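Local coordinates for protein putative peptidase (Clostridium acetobutylicum, PDB 3K9T) that binds one zinc ion per subunit in an aminopeptidase-like domain, is not expected to act as a peptidase, and may serve in the biosynthesis of modified polysaccharides, at residues E3-Y8 with T345-I350; T188-P191 with N195-L198; W394-S399 with D424-V429. One frame throughout, in Å; residues are numbered along the deposited sequence.

Interaction 1. Residues E3-Y8 with T345-I350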
loop_
_atom_site.group_PDB
_atom_site.type_symbol
_atom_site.label_atom_id
_atom_site.label_comp_id
_atom_site.label_asym_id
_atom_site.label_seq_id
_atom_site.Cartn_x
_atom_site.Cartn_y
_atom_site.Cartn_z
ATOM N N GLU A 3 36.277 3.965 -0.502
ATOM C CA GLU A 3 36.584 2.757 -1.250
ATOM C C GLU A 3 37.643 1.936 -0.487
ATOM O O GLU A 3 37.737 0.715 -0.659
ATOM C CB GLU A 3 37.010 3.060 -2.700
ATOM C CG GLU A 3 35.897 3.610 -3.606
ATOM C CD GLU A 3 34.605 2.746 -3.681
ATOM O OE1 GLU A 3 34.705 1.524 -3.850
ATOM O OE2 GLU A 3 33.474 3.293 -3.600
ATOM N N GLU A 4 38.400 2.597 0.385
ATOM C CA GLU A 4 39.331 1.891 1.266
ATOM C C GLU A 4 38.683 0.865 2.209
ATOM O O GLU A 4 39.369 -0.021 2.699
ATOM C CB GLU A 4 40.167 2.881 2.065
ATOM C CG GLU A 4 41.215 3.604 1.199
ATOM C CD GLU A 4 42.278 4.263 2.034
ATOM O OE1 GLU A 4 41.988 4.564 3.218
ATOM O OE2 GLU A 4 43.403 4.478 1.517
ATOM N N ILE A 5 37.380 0.978 2.452
ATOM C CA ILE A 5 36.664 -0.021 3.226
ATOM C C ILE A 5 36.610 -1.368 2.477
ATOM O O ILE A 5 36.445 -2.419 3.098
ATOM C CB ILE A 5 35.209 0.443 3.567
ATOM C CG1 ILE A 5 34.813 0.033 4.989
ATOM C CG2 ILE A 5 34.232 -0.094 2.569
ATOM C CD1 ILE A 5 33.500 0.647 5.485
ATOM N N ASN A 6 36.736 -1.345 1.151
ATOM C CA ASN A 6 36.577 -2.565 0.364
ATOM C C ASN A 6 37.540 -3.680 0.786
ATOM O O ASN A 6 37.169 -4.834 0.800
ATOM C CB ASN A 6 36.724 -2.293 -1.132
ATOM C CG ASN A 6 35.680 -1.317 -1.685
ATOM O OD1 ASN A 6 34.746 -0.884 -1.005
ATOM N ND2 ASN A 6 35.859 -0.954 -2.941
ATOM N N LYS A 7 38.763 -3.331 1.157
ATOM C CA LYS A 7 39.757 -4.338 1.507
ATOM C C LYS A 7 39.364 -4.998 2.816
ATOM O O LYS A 7 39.639 -6.184 2.990
ATOM C CB LYS A 7 41.199 -3.759 1.556
ATOM C CG LYS A 7 41.368 -2.566 2.519
ATOM C CD LYS A 7 42.756 -1.841 2.476
ATOM C CE LYS A 7 42.690 -0.356 3.053
ATOM N NZ LYS A 7 42.452 0.745 2.011
ATOM N N TYR A 8 38.735 -4.234 3.721
ATOM C CA TYR A 8 38.254 -4.788 4.980
ATOM C C TYR A 8 37.093 -5.764 4.737
ATOM O O TYR A 8 37.036 -6.835 5.354
ATOM C CB TYR A 8 37.822 -3.686 5.956
ATOM C CG TYR A 8 38.979 -2.828 6.434
ATOM C CD1 TYR A 8 39.807 -3.237 7.471
ATOM C CD2 TYR A 8 39.238 -1.614 5.852
ATOM C CE1 TYR A 8 40.876 -2.447 7.885
ATOM C CE2 TYR A 8 40.286 -0.830 6.253
ATOM C CZ TYR A 8 41.110 -1.247 7.259
ATOM O OH TYR A 8 42.143 -0.417 7.634
ATOM N N THR A 345 28.492 -6.976 6.709
ATOM C CA THR A 345 27.211 -6.291 6.490
ATOM C C THR A 345 27.205 -4.898 7.150
ATOM O O THR A 345 26.755 -3.899 6.567
ATOM C CB THR A 345 26.021 -7.139 6.924
ATOM O OG1 THR A 345 26.063 -8.447 6.283
ATOM C CG2 THR A 345 24.734 -6.407 6.584
ATOM N N TYR A 346 27.713 -4.841 8.365
ATOM C CA TYR A 346 27.837 -3.583 9.069
ATOM C C TYR A 346 28.724 -2.648 8.265
ATOM O O TYR A 346 28.397 -1.471 8.116
ATOM C CB TYR A 346 28.370 -3.774 10.521
ATOM C CG TYR A 346 27.284 -3.959 11.582
ATOM C CD1 TYR A 346 26.617 -5.167 11.739
ATOM C CD2 TYR A 346 26.957 -2.927 12.461
ATOM C CE1 TYR A 346 25.641 -5.323 12.730
ATOM C CE2 TYR A 346 25.987 -3.071 13.448
ATOM C CZ TYR A 346 25.321 -4.258 13.574
ATOM O OH TYR A 346 24.353 -4.408 14.560
ATOM N N LEU A 347 29.850 -3.142 7.750
ATOM C CA LEU A 347 30.728 -2.285 6.945
ATOM C C LEU A 347 30.021 -1.774 5.669
ATOM O O LEU A 347 30.228 -0.627 5.239
ATOM C CB LEU A 347 32.039 -3.017 6.601
ATOM C CG LEU A 347 33.044 -3.232 7.744
ATOM C CD1 LEU A 347 34.353 -3.751 7.202
ATOM C CD2 LEU A 347 33.283 -1.935 8.522
ATOM N N GLU A 348 29.194 -2.627 5.065
ATOM C CA GLU A 348 28.463 -2.257 3.838
ATOM C C GLU A 348 27.410 -1.204 4.153
ATOM O O GLU A 348 27.147 -0.283 3.357
ATOM C CB GLU A 348 27.788 -3.482 3.213
ATOM C CG GLU A 348 27.274 -3.246 1.775
ATOM C CD GLU A 348 28.376 -2.855 0.830
ATOM O OE1 GLU A 348 29.496 -3.390 0.989
ATOM O OE2 GLU A 348 28.136 -2.016 -0.072
ATOM N N VAL A 349 26.780 -1.372 5.313
ATOM C CA VAL A 349 25.868 -0.375 5.804
ATOM C C VAL A 349 26.596 0.965 5.923
ATOM O O VAL A 349 26.080 1.970 5.423
ATOM C CB VAL A 349 25.210 -0.802 7.108
ATOM C CG1 VAL A 349 24.544 0.384 7.814
ATOM C CG2 VAL A 349 24.219 -1.901 6.811
ATOM N N ILE A 350 27.790 0.954 6.536
ATOM C CA ILE A 350 28.565 2.171 6.798
ATOM C C ILE A 350 29.027 2.776 5.492
ATOM O O ILE A 350 28.911 3.981 5.305
ATOM C CB ILE A 350 29.748 1.940 7.775
ATOM C CG1 ILE A 350 29.211 1.703 9.202
ATOM C CG2 ILE A 350 30.692 3.128 7.749
ATOM C CD1 ILE A 350 30.242 1.190 10.275
#
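Between residues 3-8, on the short N-terminal helix 5-10, and residues 345-350 of the long helix 336-355, the backbones come nearest at Ile5 and Leu347, whose CA atoms are 7.4 Å apart, and no hydrogen bond joins them. Both side chains point into the gap and pass at a slant. The delta methyl of Ile5 does most of the touching: CD1 of Ile5 lies 4.0 Å from CD2 of Leu347 and 3.5 Å from the carbonyl O of Leu347, so it rests against the backbone of the long helix as well as against the leucine branch. One turn on, the same Ile5 CD1 comes to 4.4 Å from Ile350 CG2, a looser approach. The other leucine branch serves Tyr8, whose CB is 3.7 Å from Leu347 CD1. In Tyr8, CG stands anti to the carbonyl carbon (chi1 -67°), and the ring leads away, leaving the CB methylene to make the contact.

Glu3 and Asn6 are tied along their own segment by a hydrogen bond from Asn6 ND2 to Glu3 OE1 (2.9 Å), on the anti side of the oxygen with the donor 26° out of the carboxylate plane. Glu3 OE2 also reaches Tyr351 and Lys420. Leu214 covers Ile5 from a loop, and Ile207 and Leu211 of helix 194-211 back Ile350. This is apolar helix-to-helix packing that seats the N-terminal helix on the helical layer of the aminopeptidase-like alpha/beta fold.

Interaction 2. Residues T188-P191 with N195-L198. With ZN (zinc ion), chain B.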
loop_
_atom_site.group_PDB
_atom_site.type_symbol
_atom_site.label_atom_id
_atom_site.label_comp_id
_atom_site.label_asym_id
_atom_site.label_seq_id
_atom_site.Cartn_x
_atom_site.Cartn_y
_atom_site.Cartn_z
ATOM N N THR A 188 27.376 -4.622 27.770
ATOM C CA THR A 188 28.515 -5.310 28.380
ATOM C C THR A 188 28.227 -6.087 29.671
ATOM O O THR A 188 29.153 -6.589 30.315
ATOM C CB THR A 188 29.563 -4.284 28.683
ATOM O OG1 THR A 188 28.932 -3.206 29.382
ATOM C CG2 THR A 188 30.184 -3.782 27.368
ATOM N N CYS A 189 26.940 -6.228 29.994
ATOM C CA CYS A 189 26.499 -6.764 31.269
ATOM C C CYS A 189 26.328 -8.293 31.324
ATOM O O CYS A 189 26.250 -8.861 32.416
ATOM C CB CYS A 189 25.182 -6.099 31.634
ATOM S SG CYS A 189 23.901 -6.339 30.366
ATOM N N HIS A 190 26.249 -8.964 30.176
ATOM C CA HIS A 190 26.111 -10.422 30.189
ATOM C C HIS A 190 27.447 -11.125 30.430
ATOM O O HIS A 190 28.457 -10.773 29.805
ATOM C CB HIS A 190 25.533 -10.920 28.894
ATOM C CG HIS A 190 24.081 -10.632 28.735
ATOM N ND1 HIS A 190 23.518 -9.430 29.101
ATOM C CD2 HIS A 190 23.082 -11.382 28.213
ATOM C CE1 HIS A 190 22.233 -9.452 28.803
ATOM N NE2 HIS A 190 21.945 -10.624 28.271
ATOM N N PRO A 191 27.451 -12.122 31.319
ATOM C CA PRO A 191 28.679 -12.874 31.647
ATOM C C PRO A 191 29.079 -13.898 30.569
ATOM O O PRO A 191 29.177 -13.483 29.394
ATOM C CB PRO A 191 28.371 -13.473 33.032
ATOM C CG PRO A 191 26.878 -13.535 33.088
ATOM C CD PRO A 191 26.366 -12.402 32.275
ATOM N N ASN A 195 26.480 -15.390 21.966
ATOM C CA ASN A 195 25.644 -14.607 21.067
ATOM C C ASN A 195 25.052 -13.395 21.798
ATOM O O ASN A 195 25.113 -12.241 21.317
ATOM C CB ASN A 195 24.550 -15.462 20.406
ATOM C CG ASN A 195 24.263 -15.028 18.927
ATOM O OD1 ASN A 195 25.145 -14.516 18.246
ATOM N ND2 ASN A 195 23.039 -15.254 18.448
ATOM N N ASP A 196 24.546 -13.644 22.999
ATOM C CA ASP A 196 24.009 -12.590 23.861
ATOM C C ASP A 196 24.893 -12.496 25.138
ATOM O O ASP A 196 24.645 -13.249 26.073
ATOM C CB ASP A 196 22.551 -12.940 24.190
ATOM C CG ASP A 196 21.916 -11.965 25.143
ATOM O OD1 ASP A 196 22.353 -10.802 25.147
ATOM O OD2 ASP A 196 20.994 -12.351 25.906
ATOM N N ASN A 197 25.923 -11.622 25.202
ATOM C CA ASN A 197 26.281 -10.659 24.136
ATOM C C ASN A 197 27.764 -10.342 23.961
ATOM O O ASN A 197 28.134 -9.156 23.827
ATOM C CB ASN A 197 25.533 -9.315 24.292
ATOM C CG ASN A 197 25.790 -8.361 23.120
ATOM O OD1 ASN A 197 25.888 -8.781 21.962
ATOM N ND2 ASN A 197 25.925 -7.066 23.424
ATOM N N LEU A 198 28.611 -11.376 23.909
ATOM C CA LEU A 198 30.010 -11.152 23.531
ATOM C C LEU A 198 30.093 -10.896 22.026
ATOM O O LEU A 198 31.040 -10.302 21.559
ATOM C CB LEU A 198 30.954 -12.323 23.918
ATOM C CG LEU A 198 31.176 -12.408 25.415
ATOM C CD1 LEU A 198 32.088 -13.544 25.764
ATOM C CD2 LEU A 198 31.708 -11.051 25.951
HETATM ZN ZN ZN B . 20.240 -11.268 27.329
HETATM O O HOH W 1 28.019 -11.892 27.235
#
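A metal-bridged contact joins the loop after strand 181-187 to the start of helix 194-211, in the zinc site of an aminopeptidase-like alpha/beta domain. His190 NE2 and Asp196 OD2 both bind the zinc ion, the latter at 1.9 Å; His325 is the third protein ligand. His190 NE2 and Asp196 OD2 lie 3.1 Å apart because they share the metal, and no hydrogen bond links them. Asp196 OD2 lies at the edge of the imidazole, near its plane, but the carboxylate is turned 54° from the ring.

The torsions differ between the ligands. In His190, CG is anti to the carbonyl carbon (chi1 -73°), while Asp196 carries its CG anti to the backbone N (chi1 177°), and the two side chains converge on the zinc. Second-shell bonds probably help to orient the carboxylate: Tyr187 OH hydrogen-bonds to Asp196 OD1, the oxygen not used for the metal. Asp329 holds the backbone N of Asp196. On the imidazole, ND1 gives only a weak hydrogen bond to Cys189 SG, which lies in the ring plane at its edge.

The peptide bond before Asn197 is cis. Asn197 ND2 is hydrogen-bonded to Thr186 OG1, and Arg31 hydrogen-bonds to the carbonyl oxygens of both His190 and Pro191. Between the segments, a water accepts a hydrogen bond from Asn197 N at 2.9 Å and lies 2.9 Å from Pro191 O, one of several acceptors competing for its protons.

Interaction 3. Residues W394-S399 with D424-V429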
loop_
_atom_site.group_PDB
_atom_site.type_symbol
_atom_site.label_atom_id
_atom_site.label_comp_id
_atom_site.label_asym_id
_atom_site.label_seq_id
_atom_site.Cartn_x
_atom_site.Cartn_y
_atom_site.Cartn_z
ATOM N N TRP A 394 19.528 6.244 -15.002
ATOM C CA TRP A 394 18.756 6.502 -13.779
ATOM C C TRP A 394 19.291 7.677 -12.979
ATOM O O TRP A 394 18.504 8.522 -12.535
ATOM C CB TRP A 394 18.748 5.299 -12.855
ATOM C CG TRP A 394 17.649 4.337 -13.114
ATOM C CD1 TRP A 394 17.775 3.051 -13.511
ATOM C CD2 TRP A 394 16.259 4.595 -13.010
ATOM N NE1 TRP A 394 16.550 2.478 -13.650
ATOM C CE2 TRP A 394 15.593 3.398 -13.337
ATOM C CE3 TRP A 394 15.505 5.726 -12.683
ATOM C CZ2 TRP A 394 14.202 3.279 -13.315
ATOM C CZ3 TRP A 394 14.117 5.624 -12.680
ATOM C CH2 TRP A 394 13.475 4.411 -13.001
ATOM N N VAL A 395 20.615 7.715 -12.780
ATOM C CA VAL A 395 21.239 8.792 -12.031
ATOM C C VAL A 395 21.001 10.142 -12.709
ATOM O O VAL A 395 20.654 11.123 -12.057
ATOM C CB VAL A 395 22.729 8.569 -11.826
ATOM C CG1 VAL A 395 23.356 9.827 -11.284
ATOM C CG2 VAL A 395 22.958 7.426 -10.865
ATOM N N LEU A 396 21.143 10.185 -14.023
ATOM C CA LEU A 396 20.904 11.431 -14.752
ATOM C C LEU A 396 19.448 11.826 -14.659
ATOM O O LEU A 396 19.117 13.001 -14.469
ATOM C CB LEU A 396 21.309 11.301 -16.222
ATOM C CG LEU A 396 22.827 11.197 -16.456
ATOM C CD1 LEU A 396 23.148 10.611 -17.807
ATOM C CD2 LEU A 396 23.441 12.587 -16.316
ATOM N N ASN A 397 18.583 10.833 -14.753
ATOM C CA ASN A 397 17.182 11.099 -14.869
ATOM C C ASN A 397 16.583 11.578 -13.564
ATOM O O ASN A 397 15.763 12.501 -13.551
ATOM C CB ASN A 397 16.454 9.881 -15.420
ATOM C CG ASN A 397 14.976 10.071 -15.423
ATOM O OD1 ASN A 397 14.339 9.805 -14.417
ATOM N ND2 ASN A 397 14.414 10.562 -16.539
HETATM N N MSE A 398 17.023 10.986 -12.467
HETATM C CA MSE A 398 16.480 11.346 -11.163
HETATM C C MSE A 398 17.280 12.383 -10.367
HETATM O O MSE A 398 16.832 12.773 -9.311
HETATM C CB MSE A 398 16.307 10.095 -10.317
HETATM C CG MSE A 398 15.154 9.211 -10.804
HETATM SE SE MSE A 398 15.039 7.609 -9.742
HETATM C CE MSE A 398 14.256 8.404 -8.123
ATOM N N SER A 399 18.439 12.833 -10.838
ATOM C CA SER A 399 19.200 13.824 -10.087
ATOM C C SER A 399 18.688 15.245 -10.327
ATOM O O SER A 399 19.312 16.064 -11.023
ATOM C CB SER A 399 20.695 13.693 -10.364
ATOM O OG SER A 399 21.175 12.493 -9.797
ATOM N N ASP A 424 29.652 8.130 -9.780
ATOM C CA ASP A 424 31.069 8.510 -9.766
ATOM C C ASP A 424 31.496 8.910 -11.160
ATOM O O ASP A 424 32.021 9.993 -11.377
ATOM C CB ASP A 424 31.981 7.363 -9.283
ATOM C CG ASP A 424 31.920 7.151 -7.777
ATOM O OD1 ASP A 424 31.390 8.038 -7.096
ATOM O OD2 ASP A 424 32.391 6.106 -7.269
ATOM N N ALA A 425 31.252 8.017 -12.103
ATOM C CA ALA A 425 31.664 8.209 -13.483
ATOM C C ALA A 425 31.078 9.505 -14.079
ATOM O O ALA A 425 31.752 10.262 -14.785
ATOM C CB ALA A 425 31.240 7.001 -14.283
ATOM N N LEU A 426 29.817 9.773 -13.774
ATOM C CA LEU A 426 29.188 10.961 -14.305
ATOM C C LEU A 426 29.786 12.208 -13.675
ATOM O O LEU A 426 29.935 13.221 -14.357
ATOM C CB LEU A 426 27.688 10.909 -14.098
ATOM C CG LEU A 426 26.921 9.861 -14.898
ATOM C CD1 LEU A 426 25.511 9.796 -14.369
ATOM C CD2 LEU A 426 26.945 10.196 -16.392
ATOM N N TYR A 427 30.136 12.123 -12.382
ATOM C CA TYR A 427 30.720 13.253 -11.646
ATOM C C TYR A 427 32.090 13.640 -12.250
ATOM O O TYR A 427 32.418 14.808 -12.403
ATOM C CB TYR A 427 30.865 12.913 -10.163
ATOM C CG TYR A 427 31.297 14.093 -9.310
ATOM C CD1 TYR A 427 30.386 15.067 -8.929
ATOM C CD2 TYR A 427 32.607 14.234 -8.903
ATOM C CE1 TYR A 427 30.765 16.132 -8.161
ATOM C CE2 TYR A 427 32.999 15.308 -8.143
ATOM C CZ TYR A 427 32.074 16.243 -7.771
ATOM O OH TYR A 427 32.464 17.295 -7.006
ATOM N N ARG A 428 32.850 12.619 -12.621
ATOM C CA ARG A 428 34.153 12.767 -13.261
ATOM C C ARG A 428 34.085 13.523 -14.548
ATOM O O ARG A 428 34.946 14.357 -14.778
ATOM C CB ARG A 428 34.808 11.420 -13.552
ATOM C CG ARG A 428 35.595 10.906 -12.409
ATOM C CD ARG A 428 36.172 9.559 -12.717
ATOM N NE ARG A 428 36.072 8.767 -11.509
ATOM C CZ ARG A 428 35.395 7.631 -11.381
ATOM N NH1 ARG A 428 34.784 7.060 -12.420
ATOM N NH2 ARG A 428 35.376 7.034 -10.197
ATOM N N VAL A 429 33.100 13.226 -15.398
ATOM C CA VAL A 429 32.977 13.969 -16.659
ATOM C C VAL A 429 32.181 15.264 -16.473
ATOM O O VAL A 429 31.758 15.892 -17.447
ATOM C CB VAL A 429 32.377 13.119 -17.756
ATOM C CG1 VAL A 429 33.309 11.946 -18.039
ATOM C CG2 VAL A 429 30.962 12.678 -17.370
#
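Leu396 and Leu426 mark the nearest approach of residues 394-399 and 424-429, which lie on helices 389-398 and 416-428, with CA atoms 8.3 Å apart, a separation bridged by side chains without any hydrogen bond across it. Leu426 is the projecting residue. Its CG stands anti to the carbonyl carbon (chi1 -68°), and the CD1 methyl ends between two neighbours on the facing helix, 3.7 Å from Leu396 CG and 3.8 Å from Val395 CG1. The second branch, Leu426 CD2, reaches Leu396 CD1 at 4.1 Å. Leu396 crosses Leu426 at a slant, whereas Val395 and Leu426 lie alongside one another, running in opposite senses.

These helices belong to the permutated winged helix-turn-helix domain, and Leu432 of strand 432-434 touches both Val395 and Leu426, adding a beta element to the same apolar cluster. Pro368 packs on Leu396 from a loop. Where helix 389-398 ends, Ser399 has left helical backbone angles; its OG donates to Val395 O at 2.7 Å, with the donor tilted 26° from the carbonyl plane. This helix also meets a second subunit: the ring of Trp394 meets that of Trp295 of a neighbouring subunit, with the planes at about 85°.

In the fold
All three contacts are buried, yet their chemistry follows their place. Interaction 2, with its centre about 9 Å from the chain centre, is polar and metal-centred; interactions 1 and 3 are apolar helix pairs whose centres lie about 17 and 36 Å out. Interactions 1 and 2 share the aminopeptidase-like domain, and helix 194-211 serves both: its start carries Asp196, while Ile207 and Leu211 farther along pack on Ile350. Interaction 3 belongs to the winged helix-turn-helix domain, its nearest atoms about 33 Å from those of interaction 2 but only about 5 Å from those of interaction 1. Lys420 spans that last gap, pairing with both Glu3 and Asp424.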